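Local coordinates for amidohydrolase (PDB 3NUR), which is a putative metal-dependent amidohydrolase with a TIM-barrel fold, probably hydrolysing carbon-nitrogen bonds other than peptide bonds in an unidentified substrate, at residues 144-147 against 148-152; 178-181 against 182-186; 234-238 against 239-243. One frame throughout, in Å; residues are numbered along the deposited sequence.

All three interactions are local contacts in the helical layer outside the barrel strands, and interaction 2 sits between the other two. Its centre lies about 10 Å from that of interaction 1 and about 14 Å from that of interaction 3, whereas the centres of interactions 1 and 3 are about 22 Å apart, and their nearest atoms stay about 11 Å from each other. Toward interaction 1, Phe-147 CE2 meets Ala-182 CB at 3.6 Å and Ile-151 CG1 meets Leu-185 CD1 at 3.7 Å. On the way to interaction 3, Phe-179 CD2 packs on Ile-240 CD1 at 3.8 Å. The chain following 182-186 enters strand 189-192, whose His-192 binds the calcium ion together with Glu-28, His-30 and Asp-316.

Interaction 1 of 3, residues 144-147 against 148-152; sequences AREF and ERCIN
Glu-146 OE2 is gripped twice: Arg-149 NH1 reaches its syn lone pair at 2.8 Å, and Asn-115 ND2 on helix 104-124 gives it a second hydrogen bond. The other carboxylate oxygen, OE1, takes Arg-149 NE at 2.7 Å in an almost straight bond (172° at the hydrogen). The arginine thus holds the acid side-on, one nitrogen to each oxygen, although carboxylate and guanidinium planes are turned 34° from each other. The glutamate chain has its CG anti to the backbone N (chi1 -176°) and bends at chi2, which lays it alongside Arg-149, both pointing the same way. Fixed at both oxygens, this buried carboxylate probably stays ionised; Arg-149 NH2 has a further acidic partner in Asp-116. Another flank of the helix is apolar. There Ile-151 CD1 comes to the edge of the Phe-147 ring, 4.0 Å from CE1, while its CG1 lies 3.3 Å from Phe-147 O. That carbonyl also accepts Ile-151 N at 3.1 Å. At the exposed surface Asn-152 ND2 bonds the anti lone pair of Glu-148 OE2. An i to i+3 salt bridge turned to one neighbouring helix and an i to i+4 apolar pair turned to another suit an outer helix of a TIM barrel.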
loop_
_atom_site.group_PDB
_atom_site.type_symbol
_atom_site.label_atom_id
_atom_site.label_comp_id
_atom_site.label_asym_id
_atom_site.label_seq_id
_atom_site.Cartn_x
_atom_site.Cartn_y
_atom_site.Cartn_z
ATOM N N ALA A 144 16.623 -4.909 1.923
ATOM C CA ALA A 144 16.986 -4.602 0.535
ATOM C C ALA A 144 17.407 -5.873 -0.229
ATOM O O ALA A 144 17.061 -6.021 -1.394
ATOM C CB ALA A 144 18.095 -3.550 0.489
ATOM N N ARG A 145 18.117 -6.806 0.433
ATOM C CA ARG A 145 18.522 -8.078 -0.196
ATOM C C ARG A 145 17.300 -8.983 -0.422
ATOM O O ARG A 145 17.188 -9.617 -1.475
ATOM C CB ARG A 145 19.578 -8.811 0.668
ATOM C CG ARG A 145 20.936 -8.095 0.714
ATOM C CD ARG A 145 22.073 -8.986 1.233
ATOM N NE ARG A 145 21.769 -9.580 2.537
ATOM C CZ ARG A 145 22.045 -9.013 3.710
ATOM N NH1 ARG A 145 22.660 -7.838 3.758
ATOM N NH2 ARG A 145 21.706 -9.615 4.842
ATOM N N GLU A 146 16.357 -9.003 0.534
ATOM C CA GLU A 146 15.115 -9.782 0.379
ATOM C C GLU A 146 14.229 -9.186 -0.718
ATOM O O GLU A 146 13.554 -9.921 -1.429
ATOM C CB GLU A 146 14.344 -9.883 1.705
ATOM C CG GLU A 146 13.083 -10.747 1.652
ATOM C CD GLU A 146 13.234 -12.210 1.251
ATOM O OE1 GLU A 146 14.384 -12.671 1.051
ATOM O OE2 GLU A 146 12.201 -12.912 1.184
ATOM N N PHE A 147 14.252 -7.864 -0.857
ATOM C CA PHE A 147 13.516 -7.154 -1.906
ATOM C C PHE A 147 14.024 -7.623 -3.280
ATOM O O PHE A 147 13.224 -7.980 -4.149
ATOM C CB PHE A 147 13.731 -5.627 -1.766
ATOM C CG PHE A 147 12.690 -4.699 -2.364
ATOM C CD1 PHE A 147 11.701 -5.185 -3.218
ATOM C CD2 PHE A 147 12.689 -3.341 -2.057
ATOM C CE1 PHE A 147 10.736 -4.323 -3.771
ATOM C CE2 PHE A 147 11.721 -2.484 -2.593
ATOM C CZ PHE A 147 10.752 -2.977 -3.456
ATOM N N GLU A 148 15.354 -7.616 -3.460
ATOM C CA GLU A 148 16.019 -8.039 -4.693
ATOM C C GLU A 148 15.677 -9.500 -4.987
ATOM O O GLU A 148 15.388 -9.826 -6.148
ATOM C CB GLU A 148 17.549 -7.819 -4.591
ATOM C CG GLU A 148 18.316 -8.119 -5.882
ATOM C CD GLU A 148 18.771 -9.556 -6.103
ATOM O OE1 GLU A 148 19.144 -10.232 -5.116
ATOM O OE2 GLU A 148 18.775 -9.997 -7.275
ATOM N N ARG A 149 15.692 -10.369 -3.941
ATOM C CA ARG A 149 15.373 -11.796 -4.083
ATOM C C ARG A 149 13.931 -11.971 -4.566
ATOM O O ARG A 149 13.694 -12.736 -5.489
ATOM C CB ARG A 149 15.603 -12.561 -2.769
ATOM C CG ARG A 149 15.431 -14.064 -2.911
ATOM C CD ARG A 149 15.608 -14.780 -1.599
ATOM N NE ARG A 149 14.428 -14.698 -0.739
ATOM C CZ ARG A 149 13.451 -15.596 -0.714
ATOM N NH1 ARG A 149 12.446 -15.462 0.133
ATOM N NH2 ARG A 149 13.467 -16.632 -1.547
ATOM N N CYS A 150 12.981 -11.228 -3.973
ATOM C CA CYS A 150 11.573 -11.296 -4.354
ATOM C C CYS A 150 11.369 -10.927 -5.807
ATOM O O CYS A 150 10.634 -11.611 -6.513
ATOM C CB CYS A 150 10.734 -10.409 -3.438
ATOM S SG CYS A 150 10.484 -11.105 -1.789
ATOM N N ILE A 151 12.016 -9.849 -6.257
ATOM C CA ILE A 151 11.849 -9.386 -7.621
ATOM C C ILE A 151 12.531 -10.320 -8.597
ATOM O O ILE A 151 11.876 -10.824 -9.501
ATOM C CB ILE A 151 12.250 -7.885 -7.795
ATOM C CG1 ILE A 151 11.517 -6.938 -6.793
ATOM C CG2 ILE A 151 12.105 -7.399 -9.258
ATOM C CD1 ILE A 151 10.022 -7.106 -6.528
ATOM N N ASN A 152 13.828 -10.575 -8.398
ATOM C CA ASN A 152 14.616 -11.390 -9.328
ATOM C C ASN A 152 14.439 -12.910 -9.267
ATOM O O ASN A 152 14.525 -13.557 -10.307
ATOM C CB ASN A 152 16.086 -10.941 -9.336
ATOM C CG ASN A 152 16.271 -9.534 -9.869
ATOM O OD1 ASN A 152 15.439 -9.006 -10.622
ATOM N ND2 ASN A 152 17.347 -8.883 -9.471
#

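Interaction 2 of 3, residues 178-181 against 182-186; sequences IFKT and AENLD
Thr-181 and Leu-185 pack one helical turn apart near the C-terminal end of helix 176-185, the helix of a beta-alpha-beta crossover from strand 159-162 to strand 189-192. This is the close-fitting flank. The two side chains run side by side and point the same way, Thr-181 CG2 meeting Leu-185 CD1 at 3.6 Å. Thr-181 holds its methyl anti to the backbone N, and its OG1 (chi1 -60°) is turned back to bond the carbonyl oxygen of Ile-177 in the preceding turn. Helix 140-152 covers this flank, and the buried Ala-182 presses on Ile-189 of the following strand. The solvent side is looser. Lys-180 stretches out with all four torsions near 180° and comes no closer to the amide of Asn-184 than 4.3 Å, from its CG to ND2. The Asn-184 amide carbon CG instead lies 3.4 Å from Lys-180 O, the carbonyl that its own backbone N bonds at 3.0 Å. Farther round the helix Glu-183 OE2 accepts a hydrogen bond from Lys-246 N. The helix closes in a Schellman motif, Asp-186 having left helical geometry with a phi of 59°. In this last turn Thr-181 O receives Leu-185 N at 2.9 Å, and Leu-185 CG lies 3.3 Å from the same oxygen.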
loop_
_atom_site.group_PDB
_atom_site.type_symbol
_atom_site.label_atom_id
_atom_site.label_comp_id
_atom_site.label_asym_id
_atom_site.label_seq_id
_atom_site.Cartn_x
_atom_site.Cartn_y
_atom_site.Cartn_z
ATOM N N ILE A 178 16.376 0.891 1.016
ATOM C CA ILE A 178 15.125 0.243 0.600
ATOM C C ILE A 178 14.568 0.951 -0.647
ATOM O O ILE A 178 14.190 0.281 -1.610
ATOM C CB ILE A 178 14.109 0.163 1.782
ATOM C CG1 ILE A 178 14.674 -0.734 2.928
ATOM C CG2 ILE A 178 12.727 -0.343 1.293
ATOM C CD1 ILE A 178 13.907 -0.644 4.316
ATOM N N PHE A 179 14.547 2.302 -0.622
ATOM C CA PHE A 179 14.050 3.132 -1.725
ATOM C C PHE A 179 14.977 3.053 -2.931
ATOM O O PHE A 179 14.489 2.987 -4.050
ATOM C CB PHE A 179 13.814 4.579 -1.258
ATOM C CG PHE A 179 12.869 4.592 -0.076
ATOM C CD1 PHE A 179 11.491 4.471 -0.263
ATOM C CD2 PHE A 179 13.357 4.658 1.222
ATOM C CE1 PHE A 179 10.620 4.427 0.834
ATOM C CE2 PHE A 179 12.485 4.609 2.318
ATOM C CZ PHE A 179 11.129 4.478 2.120
ATOM N N LYS A 180 16.310 3.056 -2.696
ATOM C CA LYS A 180 17.327 2.926 -3.739
ATOM C C LYS A 180 17.117 1.593 -4.465
ATOM O O LYS A 180 17.149 1.556 -5.689
ATOM C CB LYS A 180 18.727 2.956 -3.103
ATOM C CG LYS A 180 19.868 2.939 -4.119
ATOM C CD LYS A 180 21.209 3.093 -3.398
ATOM C CE LYS A 180 22.296 3.548 -4.331
ATOM N NZ LYS A 180 23.531 3.907 -3.585
ATOM N N THR A 181 16.846 0.523 -3.704
ATOM C CA THR A 181 16.625 -0.821 -4.233
ATOM C C THR A 181 15.381 -0.865 -5.110
ATOM O O THR A 181 15.451 -1.359 -6.231
ATOM C CB THR A 181 16.665 -1.854 -3.101
ATOM O OG1 THR A 181 17.954 -1.786 -2.491
ATOM C CG2 THR A 181 16.429 -3.255 -3.590
ATOM N N ALA A 182 14.256 -0.297 -4.620
ATOM C CA ALA A 182 13.016 -0.221 -5.389
ATOM C C ALA A 182 13.237 0.509 -6.728
ATOM O O ALA A 182 12.807 -0.006 -7.759
ATOM C CB ALA A 182 11.927 0.476 -4.577
ATOM N N GLU A 183 13.952 1.652 -6.734
ATOM C CA GLU A 183 14.188 2.366 -7.997
ATOM C C GLU A 183 15.038 1.521 -8.965
ATOM O O GLU A 183 14.688 1.392 -10.141
ATOM C CB GLU A 183 14.822 3.738 -7.758
ATOM C CG GLU A 183 14.722 4.623 -8.998
ATOM C CD GLU A 183 15.694 5.780 -9.124
ATOM O OE1 GLU A 183 16.844 5.660 -8.648
ATOM O OE2 GLU A 183 15.305 6.804 -9.731
ATOM N N ASN A 184 16.116 0.903 -8.440
ATOM C CA ASN A 184 17.020 0.030 -9.201
ATOM C C ASN A 184 16.257 -1.132 -9.832
ATOM O O ASN A 184 16.523 -1.473 -10.983
ATOM C CB ASN A 184 18.138 -0.504 -8.303
ATOM C CG ASN A 184 19.311 0.442 -8.123
ATOM O OD1 ASN A 184 19.408 1.501 -8.759
ATOM N ND2 ASN A 184 20.247 0.072 -7.251
ATOM N N LEU A 185 15.294 -1.714 -9.092
ATOM C CA LEU A 185 14.486 -2.833 -9.575
ATOM C C LEU A 185 13.292 -2.386 -10.438
ATOM O O LEU A 185 12.640 -3.243 -11.043
ATOM C CB LEU A 185 14.007 -3.691 -8.402
ATOM C CG LEU A 185 15.083 -4.382 -7.550
ATOM C CD1 LEU A 185 14.490 -4.862 -6.226
ATOM C CD2 LEU A 185 15.747 -5.521 -8.300
ATOM N N ASP A 186 13.022 -1.050 -10.510
ATOM C CA ASP A 186 11.909 -0.455 -11.276
ATOM C C ASP A 186 10.537 -0.983 -10.803
ATOM O O ASP A 186 9.664 -1.347 -11.605
ATOM C CB ASP A 186 12.105 -0.635 -12.797
ATOM C CG ASP A 186 11.335 0.348 -13.650
ATOM O OD1 ASP A 186 11.089 1.490 -13.179
ATOM O OD2 ASP A 186 11.021 0.002 -14.806
#

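Interaction 3 of 3, residues 234-238 against 239-243; sequences HLVLS and GIFDR
Leu-235 CD2 and Ile-240 CD1 meet at 3.7 Å, their side chains crossing obliquely in the buried centre of the turn that joins helix 223-237 to helix 240-243. Beside them Val-236 crosses Phe-241 at about a right angle, with CG2 at 3.7 Å from CE2, and Ile-240 CG2 sits over the centre of one face of the Phe-241 ring. Farther out, Gly-239, with a positive phi of 82° and bonds back into the last turn, closes the helix in a Schellman motif and is also the N-cap of the next helix. Its N bonds Val-236 O at 3.1 Å from above the carbonyl plane. A water at the Phe-241 ring edge donates to that same oxygen at 2.7 Å and accepts from Phe-241 N. Ser-238 OG, set between its backbone N and carbonyl carbon (chi1 75°), donates to Leu-235 O. At the polar edge Arg-243 NH1 reaches Ser-238 O at 3.1 Å, the oxygen lying in the guanidinium plane; NE makes a salt bridge to Asp-176. Hydroxyl, water, backbone amide and guanidinium all donate to carbonyls around the end of helix 223-237, and the guanidinium, though already paired with Asp-176, may help offset the negative pole there.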
loop_
_atom_site.group_PDB
_atom_site.type_symbol
_atom_site.label_atom_id
_atom_site.label_comp_id
_atom_site.label_asym_id
_atom_site.label_seq_id
_atom_site.Cartn_x
_atom_site.Cartn_y
_atom_site.Cartn_z
ATOM N N HIS A 234 6.752 12.723 5.038
ATOM C CA HIS A 234 8.148 12.663 5.496
ATOM C C HIS A 234 9.057 12.200 4.343
ATOM O O HIS A 234 10.139 12.747 4.144
ATOM C CB HIS A 234 8.280 11.648 6.648
ATOM C CG HIS A 234 8.130 12.254 8.001
ATOM N ND1 HIS A 234 9.229 12.452 8.823
ATOM C CD2 HIS A 234 7.012 12.649 8.657
ATOM C CE1 HIS A 234 8.753 12.972 9.944
ATOM N NE2 HIS A 234 7.423 13.120 9.890
ATOM N N LEU A 235 8.604 11.188 3.590
ATOM C CA LEU A 235 9.378 10.619 2.483
ATOM C C LEU A 235 9.640 11.656 1.395
ATOM O O LEU A 235 10.766 11.804 0.941
ATOM C CB LEU A 235 8.692 9.364 1.916
ATOM C CG LEU A 235 8.389 8.218 2.922
ATOM C CD1 LEU A 235 7.798 7.002 2.197
ATOM C CD2 LEU A 235 9.635 7.782 3.687
ATOM N N VAL A 236 8.632 12.453 1.069
ATOM C CA VAL A 236 8.752 13.520 0.083
ATOM C C VAL A 236 9.689 14.622 0.597
ATOM O O VAL A 236 10.601 15.009 -0.122
ATOM C CB VAL A 236 7.352 14.066 -0.307
ATOM C CG1 VAL A 236 7.452 15.374 -1.092
ATOM C CG2 VAL A 236 6.553 13.021 -1.084
ATOM N N LEU A 237 9.430 15.149 1.809
ATOM C CA LEU A 237 10.217 16.237 2.409
ATOM C C LEU A 237 11.693 15.904 2.606
ATOM O O LEU A 237 12.528 16.811 2.537
ATOM C CB LEU A 237 9.585 16.744 3.731
ATOM C CG LEU A 237 8.149 17.278 3.650
ATOM C CD1 LEU A 237 7.654 17.695 5.026
ATOM C CD2 LEU A 237 8.018 18.437 2.637
ATOM N N SER A 238 12.009 14.612 2.814
ATOM C CA SER A 238 13.402 14.150 2.987
ATOM C C SER A 238 14.200 14.085 1.655
ATOM O O SER A 238 15.404 13.807 1.684
ATOM C CB SER A 238 13.450 12.799 3.690
ATOM O OG SER A 238 13.079 11.736 2.826
ATOM N N GLY A 239 13.521 14.301 0.521
ATOM C CA GLY A 239 14.150 14.297 -0.800
ATOM C C GLY A 239 14.387 12.958 -1.470
ATOM O O GLY A 239 15.155 12.881 -2.442
ATOM N N ILE A 240 13.682 11.903 -1.015
ATOM C CA ILE A 240 13.800 10.548 -1.581
ATOM C C ILE A 240 13.526 10.576 -3.108
ATOM O O ILE A 240 14.241 9.930 -3.877
ATOM C CB ILE A 240 12.838 9.568 -0.832
ATOM C CG1 ILE A 240 13.480 9.083 0.505
ATOM C CG2 ILE A 240 12.407 8.368 -1.731
ATOM C CD1 ILE A 240 12.541 8.317 1.417
ATOM N N PHE A 241 12.516 11.345 -3.528
ATOM C CA PHE A 241 12.142 11.414 -4.934
ATOM C C PHE A 241 13.027 12.328 -5.796
ATOM O O PHE A 241 12.888 12.322 -7.013
ATOM C CB PHE A 241 10.646 11.683 -5.101
ATOM C CG PHE A 241 9.793 10.706 -4.326
ATOM C CD1 PHE A 241 9.445 9.474 -4.872
ATOM C CD2 PHE A 241 9.332 11.020 -3.048
ATOM C CE1 PHE A 241 8.658 8.571 -4.147
ATOM C CE2 PHE A 241 8.565 10.111 -2.320
ATOM C CZ PHE A 241 8.228 8.896 -2.873
ATOM N N ASP A 242 13.953 13.063 -5.168
ATOM C CA ASP A 242 14.967 13.843 -5.875
ATOM C C ASP A 242 16.177 12.917 -6.079
ATOM O O ASP A 242 16.742 12.908 -7.169
ATOM C CB ASP A 242 15.349 15.101 -5.090
ATOM C CG ASP A 242 14.348 16.230 -5.233
ATOM O OD1 ASP A 242 13.396 16.085 -6.031
ATOM O OD2 ASP A 242 14.492 17.240 -4.518
ATOM N N ARG A 243 16.520 12.094 -5.050
ATOM C CA ARG A 243 17.596 11.103 -5.118
ATOM C C ARG A 243 17.210 9.979 -6.082
ATOM O O ARG A 243 18.059 9.522 -6.862
ATOM C CB ARG A 243 17.886 10.499 -3.723
ATOM C CG ARG A 243 18.714 11.408 -2.840
ATOM C CD ARG A 243 19.257 10.735 -1.579
ATOM N NE ARG A 243 18.220 10.280 -0.639
ATOM C CZ ARG A 243 17.464 11.077 0.122
ATOM N NH1 ARG A 243 17.557 12.396 0.015
ATOM N NH2 ARG A 243 16.586 10.560 0.965
HETATM O O HOH W 1 11.293 14.044 -2.560
#